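Local coordinates for putative fimbrium subunit Fim1C (Bacteroides uniformis, PDB 4K4K), which is a putative component of the fimbrium tip, part of the filamentous surface appendages that mediate cell adhesion and biofilm formation, at residues V13-T18 and I75-D80. Numbering follows the deposited sequence.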
ATOM      1  N   VAL A  13      27.822  11.341  13.119  1.00 22.42           N
ATOM      2  CA  VAL A  13      27.065  11.734  11.948  1.00 20.63           C
ATOM      3  C   VAL A  13      25.812  10.892  11.862  1.00 21.57           C
ATOM      4  O   VAL A  13      25.892   9.684  11.665  1.00 19.95           O
ATOM      5  CB  VAL A  13      27.920  11.651  10.646  1.00 23.76           C
ATOM      6  CG1 VAL A  13      27.090  12.050   9.427  1.00 24.02           C
ATOM      7  CG2 VAL A  13      29.172  12.532  10.744  1.00 23.80           C
ATOM      8  N   ALA A  14      24.651  11.548  12.028  1.00 18.25           N
ATOM      9  CA  ALA A  14      23.374  10.893  11.977  1.00 17.05           C
ATOM     10  C   ALA A  14      22.889  10.731  10.542  1.00 20.92           C
ATOM     11  O   ALA A  14      23.165  11.565   9.676  1.00 20.88           O
ATOM     12  CB  ALA A  14      22.367  11.708  12.772  1.00 18.45           C
ATOM     13  N   LEU A  15      22.084   9.709  10.318  1.00 18.19           N
ATOM     14  CA  LEU A  15      21.410   9.521   9.040  1.00 18.04           C
ATOM     15  C   LEU A  15      20.498  10.732   8.741  1.00 21.41           C
ATOM     16  O   LEU A  15      19.763  11.195   9.628  1.00 20.38           O
ATOM     17  CB  LEU A  15      20.556   8.242   9.126  1.00 16.84           C
ATOM     18  CG  LEU A  15      19.573   8.000   7.963  1.00 20.70           C
ATOM     19  CD1 LEU A  15      20.332   7.704   6.657  1.00 19.91           C
ATOM     20  CD2 LEU A  15      18.639   6.846   8.311  1.00 21.00           C
ATOM     21  N   GLU A  16      20.524  11.231   7.497  1.00 19.27           N
ATOM     22  CA  GLU A  16      19.627  12.310   7.077  1.00 19.54           C
ATOM     23  C   GLU A  16      18.660  11.681   6.067  1.00 23.70           C
ATOM     24  O   GLU A  16      18.984  11.566   4.876  1.00 20.92           O
ATOM     25  CB  GLU A  16      20.388  13.500   6.486  1.00 21.69           C
ATOM     26  CG  GLU A  16      21.305  14.192   7.490  1.00 26.07           C
ATOM     27  CD  GLU A  16      22.162  15.322   6.946  1.00 54.77           C
ATOM     28  OE1 GLU A  16      21.936  15.764   5.795  1.00 47.82           O
ATOM     29  OE2 GLU A  16      23.069  15.769   7.687  1.00 52.77           O
ATOM     30  N   ALA A  17      17.501  11.246   6.555  1.00 20.06           N
ATOM     31  CA  ALA A  17      16.534  10.520   5.744  1.00 20.55           C
ATOM     32  C   ALA A  17      15.459  11.397   5.171  1.00 25.97           C
ATOM     33  O   ALA A  17      14.865  12.197   5.889  1.00 26.79           O
ATOM     34  CB  ALA A  17      15.883   9.410   6.572  1.00 20.71           C
ATOM     35  N   THR A  18      15.150  11.170   3.879  1.00 22.38           N
ATOM     36  CA  THR A  18      14.044  11.809   3.143  1.00 23.86           C
ATOM     37  C   THR A  18      13.342  10.754   2.275  1.00 30.15           C
ATOM     38  O   THR A  18      13.879   9.669   2.078  1.00 25.29           O
ATOM     39  CB  THR A  18      14.534  12.963   2.263  1.00 32.95           C
ATOM     40  OG1 THR A  18      15.507  12.451   1.334  1.00 31.38           O
ATOM     41  CG2 THR A  18      15.103  14.127   3.069  1.00 32.77           C
ATOM     42  N   ILE A  75      19.942   6.608  13.904  1.00 16.12           N
ATOM     43  CA  ILE A  75      20.965   5.797  13.264  1.00 15.12           C
ATOM     44  C   ILE A  75      22.168   6.689  13.010  1.00 15.89           C
ATOM     45  O   ILE A  75      22.016   7.762  12.394  1.00 15.44           O
ATOM     46  CB  ILE A  75      20.455   5.162  11.952  1.00 16.56           C
ATOM     47  CG1 ILE A  75      19.383   4.086  12.223  1.00 15.95           C
ATOM     48  CG2 ILE A  75      21.658   4.561  11.156  1.00 17.89           C
ATOM     49  CD1 ILE A  75      18.567   3.731  10.931  1.00 15.57           C
ATOM     50  N   TYR A  76      23.341   6.247  13.463  1.00 15.93           N
ATOM     51  CA  TYR A  76      24.604   6.969  13.227  1.00 15.66           C
ATOM     52  C   TYR A  76      25.486   6.183  12.314  1.00 19.15           C
ATOM     53  O   TYR A  76      25.608   4.965  12.466  1.00 18.43           O
ATOM     54  CB  TYR A  76      25.368   7.230  14.538  1.00 17.25           C
ATOM     55  CG  TYR A  76      24.632   8.170  15.458  1.00 19.47           C
ATOM     56  CD1 TYR A  76      24.744   9.553  15.313  1.00 21.20           C
ATOM     57  CD2 TYR A  76      23.789   7.680  16.452  1.00 20.87           C
ATOM     58  CE1 TYR A  76      24.038  10.429  16.145  1.00 22.16           C
ATOM     59  CE2 TYR A  76      23.072   8.541  17.278  1.00 22.12           C
ATOM     60  CZ  TYR A  76      23.217   9.914  17.138  1.00 28.11           C
ATOM     61  OH  TYR A  76      22.496  10.739  17.967  1.00 32.12           O
ATOM     62  N   PHE A  77      26.161   6.889  11.390  1.00 15.62           N
ATOM     63  CA  PHE A  77      27.101   6.224  10.485  1.00 15.77           C
ATOM     64  C   PHE A  77      28.342   5.745  11.228  1.00 18.79           C
ATOM     65  O   PHE A  77      28.730   6.396  12.212  1.00 18.14           O
ATOM     66  CB  PHE A  77      27.498   7.172   9.363  1.00 17.86           C
ATOM     67  CG  PHE A  77      26.458   7.195   8.269  1.00 18.43           C
ATOM     68  CD1 PHE A  77      26.527   6.301   7.205  1.00 19.86           C
ATOM     69  CD2 PHE A  77      25.420   8.120   8.294  1.00 18.83           C
ATOM     70  CE1 PHE A  77      25.579   6.334   6.177  1.00 19.60           C
ATOM     71  CE2 PHE A  77      24.444   8.125   7.295  1.00 21.73           C
ATOM     72  CZ  PHE A  77      24.533   7.232   6.239  1.00 19.65           C
ATOM     73  N   PRO A  78      28.971   4.631  10.769  1.00 18.26           N
ATOM     74  CA  PRO A  78      30.238   4.180  11.408  1.00 19.87           C
ATOM     75  C   PRO A  78      31.282   5.307  11.414  1.00 21.82           C
ATOM     76  O   PRO A  78      31.526   5.967  10.387  1.00 19.44           O
ATOM     77  CB  PRO A  78      30.694   3.016  10.522  1.00 21.42           C
ATOM     78  CG  PRO A  78      29.432   2.518   9.858  1.00 24.68           C
ATOM     79  CD  PRO A  78      28.593   3.753   9.640  1.00 19.97           C
ATOM     80  N   VAL A  79      31.905   5.524  12.579  1.00 19.01           N
ATOM     81  CA  VAL A  79      32.912   6.566  12.725  1.00 21.79           C
ATOM     82  C   VAL A  79      34.150   6.305  11.812  1.00 27.11           C
ATOM     83  O   VAL A  79      34.780   7.270  11.384  1.00 27.01           O
ATOM     84  CB  VAL A  79      33.329   6.791  14.205  1.00 26.82           C
ATOM     85  CG1 VAL A  79      34.084   5.581  14.775  1.00 26.11           C
ATOM     86  CG2 VAL A  79      34.160   8.057  14.331  1.00 28.25           C
ATOM     87  N   ASP A  80      34.436   5.033  11.473  1.00 24.02           N
ATOM     88  CA  ASP A  80      35.572   4.693  10.599  1.00 25.07           C
ATOM     89  C   ASP A  80      35.344   5.100   9.117  1.00 29.43           C
ATOM     90  O   ASP A  80      36.220   4.838   8.278  1.00 30.01           O
ATOM     91  CB  ASP A  80      35.924   3.198  10.719  1.00 26.63           C
ATOM     92  CG  ASP A  80      34.900   2.197  10.213  1.00 30.67           C
ATOM     93  OD1 ASP A  80      33.860   2.626   9.677  1.00 28.09           O
ATOM     94  OD2 ASP A  80      35.153   0.976  10.340  1.00 35.60           O
TER
HETATM   95  O   HOH W   1      29.345   8.913  13.170  1.00 29.32           O
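Val-13 O is gripped by the main chain of two consecutive residues: Phe-77 N donates a hydrogen bond of 2.8 Å to it, and Tyr-76 CA adds a CA-H...O contact. The same carbonyl oxygen lies in the plane of the Phe-77 ring, 3.7 Å from CD2; chi1 of -82° sets CG beside the backbone N, and chi2 of -89° turns the ring edge to the oxygen. Leu-15 N returns a hydrogen bond to Ile-75 O, also 2.8 Å, making Ala-14 and Tyr-76 a non-hydrogen-bonded antiparallel pair in a single beta bridge. One water adds a second link between Val-13 and Phe-77, accepting from Val-13 N and donating to Phe-77 O. Leu-15 runs alongside Ile-75, its chi1 of 170° carrying CG away from the backbone N, with CD2 4.1 Å from Ile-75 CD1, while its CD1 approaches CE2 of Phe-77 at 4.2 Å. Ile-40 and Phe-86 pack against this apolar group. Ala-14 CB instead meets CE1 of Tyr-76, whose ring also forms a cation-pi contact with Arg-12. This isolated bridge fastens the chain entering strand 16-18, which pairs in parallel with strand 132-150, to the loop between strands 68-69 and 84-90 of this fimbrillin-like protein: a polar link made by backbone and water, beside buried apolar side chains.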